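Local coordinates for protein quercetin 2,3-dioxygenase (Escherichia coli, PDB 1TQ5) that cleaves the flavonol quercetin with dioxygen, releasing carbon monoxide, in vitro, using a divalent metal ion, although its physiological role is unknown, at residues Ile119-Glu123 / Val156-Met160. Numbering follows the deposited sequence.
Sequences IMPEE and VHQDM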
loop_
_atom_site.group_PDB
_atom_site.type_symbol
_atom_site.label_atom_id
_atom_site.label_comp_id
_atom_site.label_asym_id
_atom_site.label_seq_id
_atom_site.Cartn_x
_atom_site.Cartn_y
_atom_site.Cartn_z
ATOM N N ILE A 119 -2.071 -7.130 3.462
ATOM C CA ILE A 119 -2.638 -6.891 4.778
ATOM C C ILE A 119 -3.184 -8.190 5.358
ATOM O O ILE A 119 -4.009 -8.859 4.738
ATOM C CB ILE A 119 -3.758 -5.842 4.696
ATOM C CG1 ILE A 119 -3.154 -4.495 4.293
ATOM C CG2 ILE A 119 -4.488 -5.726 6.044
ATOM C CD1 ILE A 119 -4.178 -3.439 3.969
HETATM N N MSE A 120 -2.708 -8.557 6.541
HETATM C CA MSE A 120 -3.176 -9.780 7.179
HETATM C C MSE A 120 -4.642 -9.644 7.565
HETATM O O MSE A 120 -5.026 -8.695 8.236
HETATM C CB MSE A 120 -2.365 -10.088 8.438
HETATM C CG MSE A 120 -2.943 -11.244 9.235
HETATM SE SE MSE A 120 -2.058 -11.605 10.752
HETATM C CE MSE A 120 -1.115 -13.057 10.242
ATOM N N PRO A 121 -5.483 -10.594 7.138
ATOM C CA PRO A 121 -6.900 -10.503 7.492
ATOM C C PRO A 121 -7.085 -10.934 8.944
ATOM O O PRO A 121 -6.465 -11.900 9.390
ATOM C CB PRO A 121 -7.554 -11.462 6.504
ATOM C CG PRO A 121 -6.516 -12.542 6.367
ATOM C CD PRO A 121 -5.225 -11.752 6.262
ATOM N N GLU A 122 -7.917 -10.216 9.687
ATOM C CA GLU A 122 -8.142 -10.569 11.082
ATOM C C GLU A 122 -8.951 -11.855 11.150
ATOM O O GLU A 122 -8.955 -12.548 12.169
ATOM C CB GLU A 122 -8.858 -9.435 11.821
ATOM C CG GLU A 122 -10.216 -9.046 11.270
ATOM C CD GLU A 122 -10.791 -7.833 11.983
ATOM O OE1 GLU A 122 -10.881 -7.863 13.230
ATOM O OE2 GLU A 122 -11.152 -6.850 11.301
ATOM N N GLU A 123 -9.627 -12.167 10.047
ATOM C CA GLU A 123 -10.425 -13.382 9.932
ATOM C C GLU A 123 -9.793 -14.274 8.867
ATOM O O GLU A 123 -9.544 -13.830 7.744
ATOM C CB GLU A 123 -11.876 -13.042 9.548
ATOM C CG GLU A 123 -12.025 -12.013 8.425
ATOM C CD GLU A 123 -13.479 -11.783 8.021
ATOM O OE1 GLU A 123 -13.758 -10.816 7.279
ATOM O OE2 GLU A 123 -14.346 -12.576 8.440
ATOM N N VAL A 156 -12.176 -4.132 3.494
ATOM C CA VAL A 156 -10.958 -4.855 3.812
ATOM C C VAL A 156 -11.315 -5.681 5.040
ATOM O O VAL A 156 -11.952 -5.180 5.964
ATOM C CB VAL A 156 -9.769 -3.884 4.106
ATOM C CG1 VAL A 156 -10.035 -3.071 5.359
ATOM C CG2 VAL A 156 -8.473 -4.672 4.232
ATOM N N HIS A 157 -10.935 -6.956 5.032
ATOM C CA HIS A 157 -11.229 -7.857 6.144
ATOM C C HIS A 157 -10.211 -7.724 7.269
ATOM O O HIS A 157 -9.528 -8.683 7.629
ATOM C CB HIS A 157 -11.266 -9.301 5.641
ATOM C CG HIS A 157 -12.356 -9.563 4.651
ATOM N ND1 HIS A 157 -13.693 -9.522 4.988
ATOM C CD2 HIS A 157 -12.311 -9.855 3.330
ATOM C CE1 HIS A 157 -14.422 -9.778 3.918
ATOM N NE2 HIS A 157 -13.609 -9.983 2.898
ATOM N N GLN A 158 -10.121 -6.523 7.825
ATOM C CA GLN A 158 -9.190 -6.244 8.904
ATOM C C GLN A 158 -9.606 -4.925 9.536
ATOM O O GLN A 158 -10.115 -4.037 8.851
ATOM C CB GLN A 158 -7.763 -6.166 8.339
ATOM C CG GLN A 158 -6.657 -5.851 9.340
ATOM C CD GLN A 158 -6.748 -6.674 10.611
ATOM O OE1 GLN A 158 -7.480 -6.323 11.535
ATOM N NE2 GLN A 158 -6.010 -7.775 10.660
ATOM N N ASP A 159 -9.420 -4.810 10.845
ATOM C CA ASP A 159 -9.777 -3.590 11.560
ATOM C C ASP A 159 -8.780 -2.495 11.196
ATOM O O ASP A 159 -7.980 -2.070 12.029
ATOM C CB ASP A 159 -9.738 -3.836 13.073
ATOM C CG ASP A 159 -10.163 -2.617 13.874
ATOM O OD1 ASP A 159 -9.783 -2.521 15.063
ATOM O OD2 ASP A 159 -10.886 -1.761 13.320
HETATM N N MSE A 160 -8.821 -2.041 9.949
HETATM C CA MSE A 160 -7.897 -1.002 9.512
HETATM C C MSE A 160 -8.494 -0.083 8.457
HETATM O O MSE A 160 -9.372 -0.478 7.695
HETATM C CB MSE A 160 -6.612 -1.638 8.957
HETATM C CG MSE A 160 -6.748 -2.270 7.569
HETATM SE SE MSE A 160 -6.671 -1.070 6.201
HETATM C CE MSE A 160 -4.879 -0.866 6.071
#
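Gln158 and His157 meet Met120 and Glu122 in a polar loop-to-loop contact, where the chain leaving strand 112-119 lies against the loop leading into strand 161-167. Two hydrogen bonds define it. Gln158 NE2 donates a hydrogen bond to Met120 O at 2.8 Å, tilted 30° from the carbonyl plane, and Glu122 N donates to His157 O at 3.0 Å. With CG anti to the backbone N (chi1 179°) and a bend at chi2, the Gln158 amide turns back so that its OE1 accepts Asp159 N at 2.6 Å; both ends of the amide are thus engaged, consistent with one amide orientation. Shortened to alanine, this residue would probably leave Met120 O without the NE2 donor and Asp159 N without OE1, and open a gap beside Ile119 CG2, which packs 3.9 Å from Gln158 CG. On the apolar side of the contact, Ile119 CD1 and CE of Met160, modelled as selenomethionine, meet tip to tip at a tight 3.4 Å. Toward the surface, Glu123 OE1 approaches His157 ND1 obliquely, the carboxylate and ring planes 67° apart. His157 N is hydrogen-bonded to Glu63 OE1, and Glu63 also pairs through its backbone with Ile119. His157 and Asp159 each centre an inverse gamma turn, and the contact joins the two face-to-face cupin domains of the pirin bicupin fold.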